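Local coordinates for alcohol dehydrogenase (Thermus sp., PDB 4CPD), which probably catalyses the NAD-dependent interconversion of alcohols and the corresponding aldehydes or ketones at a zinc-containing active site, at residues Y109-G112 against P113-N117; A150-I153 against L154-Y158. All blocks are in the same frame, centred on the assembly; numbering follows the deposited sequence.

Interaction 1: residues Y109-G112 against P113-N117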
loop_
_atom_site.group_PDB
_atom_site.type_symbol
_atom_site.label_atom_id
_atom_site.label_comp_id
_atom_site.label_asym_id
_atom_site.label_seq_id
_atom_site.Cartn_x
_atom_site.Cartn_y
_atom_site.Cartn_z
ATOM N N TYR A 109 -3.750 22.726 -13.550
ATOM C CA TYR A 109 -4.322 23.987 -14.057
ATOM C C TYR A 109 -4.828 24.857 -12.913
ATOM O O TYR A 109 -5.439 24.366 -11.975
ATOM C CB TYR A 109 -5.511 23.747 -15.015
ATOM C CG TYR A 109 -5.212 22.925 -16.239
ATOM C CD1 TYR A 109 -4.488 23.452 -17.300
ATOM C CD2 TYR A 109 -5.679 21.621 -16.348
ATOM C CE1 TYR A 109 -4.201 22.687 -18.425
ATOM C CE2 TYR A 109 -5.426 20.857 -17.480
ATOM C CZ TYR A 109 -4.688 21.387 -18.498
ATOM O OH TYR A 109 -4.461 20.593 -19.575
ATOM N N GLY A 110 -4.597 26.153 -13.035
ATOM C CA GLY A 110 -5.166 27.130 -12.127
ATOM C C GLY A 110 -4.905 26.833 -10.664
ATOM O O GLY A 110 -5.773 27.103 -9.804
ATOM N N TYR A 111 -3.718 26.287 -10.372
ATOM C CA TYR A 111 -3.385 25.931 -9.005
ATOM C C TYR A 111 -2.099 26.637 -8.494
ATOM O O TYR A 111 -1.482 26.232 -7.490
ATOM C CB TYR A 111 -3.337 24.399 -8.853
ATOM C CG TYR A 111 -3.984 23.937 -7.567
ATOM C CD1 TYR A 111 -5.343 24.032 -7.392
ATOM C CD2 TYR A 111 -3.222 23.418 -6.541
ATOM C CE1 TYR A 111 -5.947 23.606 -6.221
ATOM C CE2 TYR A 111 -3.800 23.005 -5.360
ATOM C CZ TYR A 111 -5.166 23.111 -5.201
ATOM O OH TYR A 111 -5.772 22.721 -4.033
ATOM N N GLY A 112 -1.741 27.729 -9.158
ATOM C CA GLY A 112 -0.680 28.591 -8.673
ATOM C C GLY A 112 0.718 28.093 -8.985
ATOM O O GLY A 112 0.886 27.011 -9.538
ATOM N N PRO A 113 1.732 28.882 -8.607
ATOM C CA PRO A 113 3.110 28.621 -9.017
ATOM C C PRO A 113 3.767 27.383 -8.402
ATOM O O PRO A 113 4.747 26.901 -8.945
ATOM C CB PRO A 113 3.848 29.894 -8.590
ATOM C CG PRO A 113 3.067 30.422 -7.441
ATOM C CD PRO A 113 1.635 30.013 -7.660
ATOM N N MET A 114 3.234 26.833 -7.317
ATOM C CA MET A 114 3.810 25.577 -6.777
ATOM C C MET A 114 3.429 24.314 -7.554
ATOM O O MET A 114 3.974 23.239 -7.309
ATOM C CB MET A 114 3.514 25.442 -5.279
ATOM C CG MET A 114 4.328 26.442 -4.474
ATOM S SD MET A 114 6.091 26.095 -4.667
ATOM C CE MET A 114 6.673 27.229 -5.943
ATOM N N PHE A 115 2.515 24.470 -8.511
ATOM C CA PHE A 115 1.983 23.374 -9.321
ATOM C C PHE A 115 1.964 23.725 -10.807
ATOM O O PHE A 115 0.949 23.567 -11.486
ATOM C CB PHE A 115 0.586 23.028 -8.841
ATOM C CG PHE A 115 0.560 22.520 -7.438
ATOM C CD1 PHE A 115 0.761 21.184 -7.183
ATOM C CD2 PHE A 115 0.362 23.393 -6.369
ATOM C CE1 PHE A 115 0.741 20.709 -5.891
ATOM C CE2 PHE A 115 0.342 22.925 -5.079
ATOM C CZ PHE A 115 0.530 21.577 -4.840
ATOM N N GLY A 116 3.096 24.217 -11.301
ATOM C CA GLY A 116 3.310 24.378 -12.732
ATOM C C GLY A 116 2.955 25.748 -13.256
ATOM O O GLY A 116 3.174 26.033 -14.436
ATOM N N ASN A 117 2.382 26.585 -12.388
ATOM C CA ASN A 117 2.019 27.960 -12.753
ATOM C C ASN A 117 1.203 28.014 -14.053
ATOM O O ASN A 117 1.626 28.608 -15.046
ATOM C CB ASN A 117 3.297 28.794 -12.877
ATOM C CG ASN A 117 3.054 30.291 -12.702
ATOM O OD1 ASN A 117 2.146 30.744 -11.984
ATOM N ND2 ASN A 117 3.878 31.068 -13.361
HETATM O O HOH W 1 0.908 27.354 -6.006
#

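Interaction 2: residues A150-I153 against L154-Y158. With ZN (zinc ion), chain E; NAD (nicotinamide-adenine-dinucleotide), chain G.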
loop_
_atom_site.group_PDB
_atom_site.type_symbol
_atom_site.label_atom_id
_atom_site.label_comp_id
_atom_site.label_asym_id
_atom_site.label_seq_id
_atom_site.Cartn_x
_atom_site.Cartn_y
_atom_site.Cartn_z
ATOM N N ALA A 150 -14.970 12.879 -15.633
ATOM C CA ALA A 150 -13.864 12.005 -15.989
ATOM C C ALA A 150 -12.497 12.658 -15.791
ATOM O O ALA A 150 -11.498 11.958 -15.545
ATOM C CB ALA A 150 -14.011 11.546 -17.424
ATOM N N GLY A 151 -12.454 13.982 -15.923
ATOM C CA GLY A 151 -11.201 14.696 -15.839
ATOM C C GLY A 151 -10.654 14.857 -14.437
ATOM O O GLY A 151 -9.428 15.111 -14.286
ATOM N N ASP A 152 -11.521 14.701 -13.420
ATOM C CA ASP A 152 -11.069 14.943 -12.036
ATOM C C ASP A 152 -11.743 14.033 -11.032
ATOM O O ASP A 152 -11.234 12.954 -10.773
ATOM C CB ASP A 152 -11.193 16.441 -11.705
ATOM C CG ASP A 152 -10.775 16.782 -10.331
ATOM O OD1 ASP A 152 -10.445 15.883 -9.534
ATOM O OD2 ASP A 152 -10.819 17.987 -10.025
ATOM N N ILE A 153 -12.871 14.431 -10.472
ATOM C CA ILE A 153 -13.356 13.738 -9.266
ATOM C C ILE A 153 -13.829 12.263 -9.439
ATOM O O ILE A 153 -13.708 11.463 -8.515
ATOM C CB ILE A 153 -14.428 14.539 -8.538
ATOM C CG1 ILE A 153 -15.626 14.787 -9.441
ATOM C CG2 ILE A 153 -13.876 15.872 -8.051
ATOM C CD1 ILE A 153 -16.847 15.156 -8.622
ATOM N N LEU A 154 -14.339 11.904 -10.618
ATOM C CA LEU A 154 -14.739 10.529 -10.872
ATOM C C LEU A 154 -13.514 9.632 -11.049
ATOM O O LEU A 154 -13.427 8.555 -10.482
ATOM C CB LEU A 154 -15.662 10.431 -12.094
ATOM C CG LEU A 154 -16.134 9.028 -12.464
ATOM C CD1 LEU A 154 -16.733 8.315 -11.254
ATOM C CD2 LEU A 154 -17.140 9.082 -13.580
ATOM N N SER A 155 -12.559 10.074 -11.845
ATOM C CA SER A 155 -11.347 9.277 -12.058
ATOM C C SER A 155 -10.511 9.173 -10.774
ATOM O O SER A 155 -9.788 8.215 -10.584
ATOM C CB SER A 155 -10.530 9.882 -13.194
ATOM O OG SER A 155 -11.229 9.778 -14.418
ATOM N N THR A 156 -10.635 10.166 -9.906
ATOM C CA THR A 156 -9.976 10.148 -8.619
ATOM C C THR A 156 -10.533 9.019 -7.754
ATOM O O THR A 156 -9.788 8.204 -7.211
ATOM C CB THR A 156 -10.119 11.526 -7.914
ATOM O OG1 THR A 156 -9.358 12.492 -8.634
ATOM C CG2 THR A 156 -9.597 11.499 -6.537
ATOM N N ALA A 157 -11.846 9.002 -7.606
ATOM C CA ALA A 157 -12.517 7.966 -6.821
ATOM C C ALA A 157 -12.330 6.562 -7.460
ATOM O O ALA A 157 -12.025 5.592 -6.799
ATOM C CB ALA A 157 -13.983 8.299 -6.722
ATOM N N TYR A 158 -12.527 6.476 -8.759
ATOM C CA TYR A 158 -12.317 5.243 -9.500
ATOM C C TYR A 158 -10.907 4.726 -9.203
ATOM O O TYR A 158 -10.722 3.569 -8.785
ATOM C CB TYR A 158 -12.478 5.529 -10.983
ATOM C CG TYR A 158 -12.437 4.340 -11.837
ATOM C CD1 TYR A 158 -13.574 3.580 -12.032
ATOM C CD2 TYR A 158 -11.257 3.961 -12.498
ATOM C CE1 TYR A 158 -13.549 2.448 -12.862
ATOM C CE2 TYR A 158 -11.216 2.846 -13.331
ATOM C CZ TYR A 158 -12.360 2.087 -13.515
ATOM O OH TYR A 158 -12.316 0.965 -14.322
HETATM ZN ZN ZN E . -10.247 18.904 -8.442
HETATM P PA NAD G . -15.676 18.621 -0.047
HETATM O O1A NAD G . -16.773 19.273 -0.891
HETATM O O2A NAD G . -14.953 19.452 1.009
HETATM O O5B NAD G . -16.159 17.249 0.664
HETATM C C5B NAD G . -15.666 16.875 1.950
HETATM C C4B NAD G . -16.725 16.073 2.700
HETATM O O4B NAD G . -16.137 15.434 3.840
HETATM C C3B NAD G . -17.855 16.979 3.203
HETATM O O3B NAD G . -19.161 16.418 2.995
HETATM C C2B NAD G . -17.598 17.083 4.679
HETATM O O2B NAD G . -18.805 17.293 5.418
HETATM C C1B NAD G . -16.964 15.735 4.961
HETATM N N9A NAD G . -16.179 15.798 6.194
HETATM C C8A NAD G . -15.352 16.806 6.538
HETATM N N7A NAD G . -14.804 16.535 7.746
HETATM C C5A NAD G . -15.280 15.342 8.172
HETATM C C6A NAD G . -15.095 14.473 9.351
HETATM N N6A NAD G . -14.258 14.874 10.321
HETATM N N1A NAD G . -15.774 13.298 9.431
HETATM C C2A NAD G . -16.610 12.904 8.451
HETATM N N3A NAD G . -16.825 13.653 7.343
HETATM C C4A NAD G . -16.200 14.854 7.147
HETATM O O3 NAD G . -14.508 18.057 -1.021
HETATM P PN NAD G . -14.633 17.078 -2.307
HETATM O O1N NAD G . -14.881 18.010 -3.477
HETATM O O2N NAD G . -15.495 15.848 -2.001
HETATM O O5D NAD G . -13.124 16.500 -2.372
HETATM C C5D NAD G . -12.795 15.425 -1.470
HETATM C C4D NAD G . -11.360 15.424 -0.948
HETATM O O4D NAD G . -10.532 14.769 -1.919
HETATM C C3D NAD G . -10.763 16.814 -0.726
HETATM O O3D NAD G . -9.846 16.743 0.380
HETATM C C2D NAD G . -10.068 17.119 -2.055
HETATM O O2D NAD G . -9.024 18.125 -2.008
HETATM C C1D NAD G . -9.560 15.719 -2.407
HETATM N N1N NAD G . -9.271 15.520 -3.837
HETATM C C2N NAD G . -8.158 14.822 -4.080
HETATM C C3N NAD G . -7.734 14.540 -5.370
HETATM C C7N NAD G . -6.475 13.731 -5.492
HETATM O O7N NAD G . -5.751 13.823 -6.470
HETATM N N7N NAD G . -6.190 12.881 -4.486
HETATM C C4N NAD G . -8.502 14.996 -6.455
HETATM C C5N NAD G . -9.667 15.727 -6.192
HETATM C C6N NAD G . -10.037 15.982 -4.861
HETATM O O HOH W 2 -8.191 17.868 -7.529
#

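Interaction 1: residues Y109-G112 against P113-N117
Gly-112 and Phe-115 are the ends of a type I beta-turn in the loop joining strands 107-108 and 125-128 of the GroES-like domain; its middle residues, Pro-113 and Met-114, both have the negative phi and slightly negative psi that this type requires. Before the turn, the Tyr-111 ring directs its edge at one face of Phe-115 in a T-shaped pair: the centroids lie 5.3 Å apart and the planes meet at 74°. The touching atoms are Tyr-111 CD2 and Phe-115 CD2, at 3.6 Å. The first torsion of Phe-115, -63°, sets CG beside its own backbone N and opposite the carbonyl carbon, which turns the ring toward Tyr-111 CD2. The two side chains lie side by side and point the same way. The tyrosine's far end has a separate partner, as Tyr-111 OH is hydrogen-bonded to Ser-40 O of helix 39-45. On the backbone side, a water donates to Tyr-111 O over 3.0 Å and accepts from Met-114 N at 2.7 Å, bridging the two segments. Gly-112 follows with a positive phi, which favours glycine, and its carbonyl closes the turn. Phe-115 N bonds to Gly-112 O at 3.2 Å with a fairly straight N-H...O angle of 159°. The same oxygen also accepts from Asn-117 N at 3.2 Å, and the two N-H groups reach Gly-112 O from opposite faces of its carbonyl plane.

Interaction 2: residues A150-I153 against L154-Y158
Two first torsions set the geometry between Asp-152 and Thr-156. In Asp-152, chi1 of 179° carries CG away from the residue's own N and sends the carboxylate to the zinc ion; in Thr-156, chi1 of -68° lays OG1 beside the backbone N, facing the carbonyl of Asp-152 at the N-cap, and leaves CG2 pointing to the cofactor. Asp-152 OD2 binds the zinc ion at 1.9 Å, and the zinc ion's other ligands are Cys-38, His-59 and a water. One main-chain oxygen, Asp-152 O, takes two bonds from the first turn of helix 153-163. Thr-156 N donates to Asp-152 O at 3.0 Å, while Thr-156 OG1 reaches Asp-152 O at 2.9 Å from well above the carbonyl plane. The threonine also meets NAD: its OG1 lies 3.4 Å from nicotinamide C4N, and its CG2 3.7 Å from that same carbon. Asp-152 OD1 approaches the neighbouring ring atom C5N at 3.4 Å. In place of Thr-156, an alanine would probably leave Asp-152 O without its hydroxyl donor and C4N without the threonine's OG1 and CG2 against it. Nearby, Ser-155 OG donates to Ala-150 O, a bond whose modelled length is too short to be relied on, and Ala-157 N continues the helix by bonding to Ile-153 O at 3.2 Å. A metal-binding carboxylate just before a helix whose first turn touches the nicotinamide thus forms part of the zinc and NAD site of this medium-chain dehydrogenase.

In the fold
Interaction 1 precedes interaction 2 along the chain, and the two do not touch: their centres are 20 Å apart and their nearest atoms about 8 Å. The first lies in the loop between strands 107-108 and 125-128, the second at the start of helix 153-163, which packs against helices 179-190 and 295-307 of the Rossmann-type domain. His-59 relates them, its side chain being about 4 Å from that of Tyr-111 and about 3 Å from that of Asp-152. The Tyr-111 side chain also lies about 6 Å from NAD, which Asp-152 and Thr-156 contact directly. Both contacts therefore border the zinc and nicotinamide region, interaction 2 supplying a zinc ligand and two cofactor contacts, interaction 1 farther out.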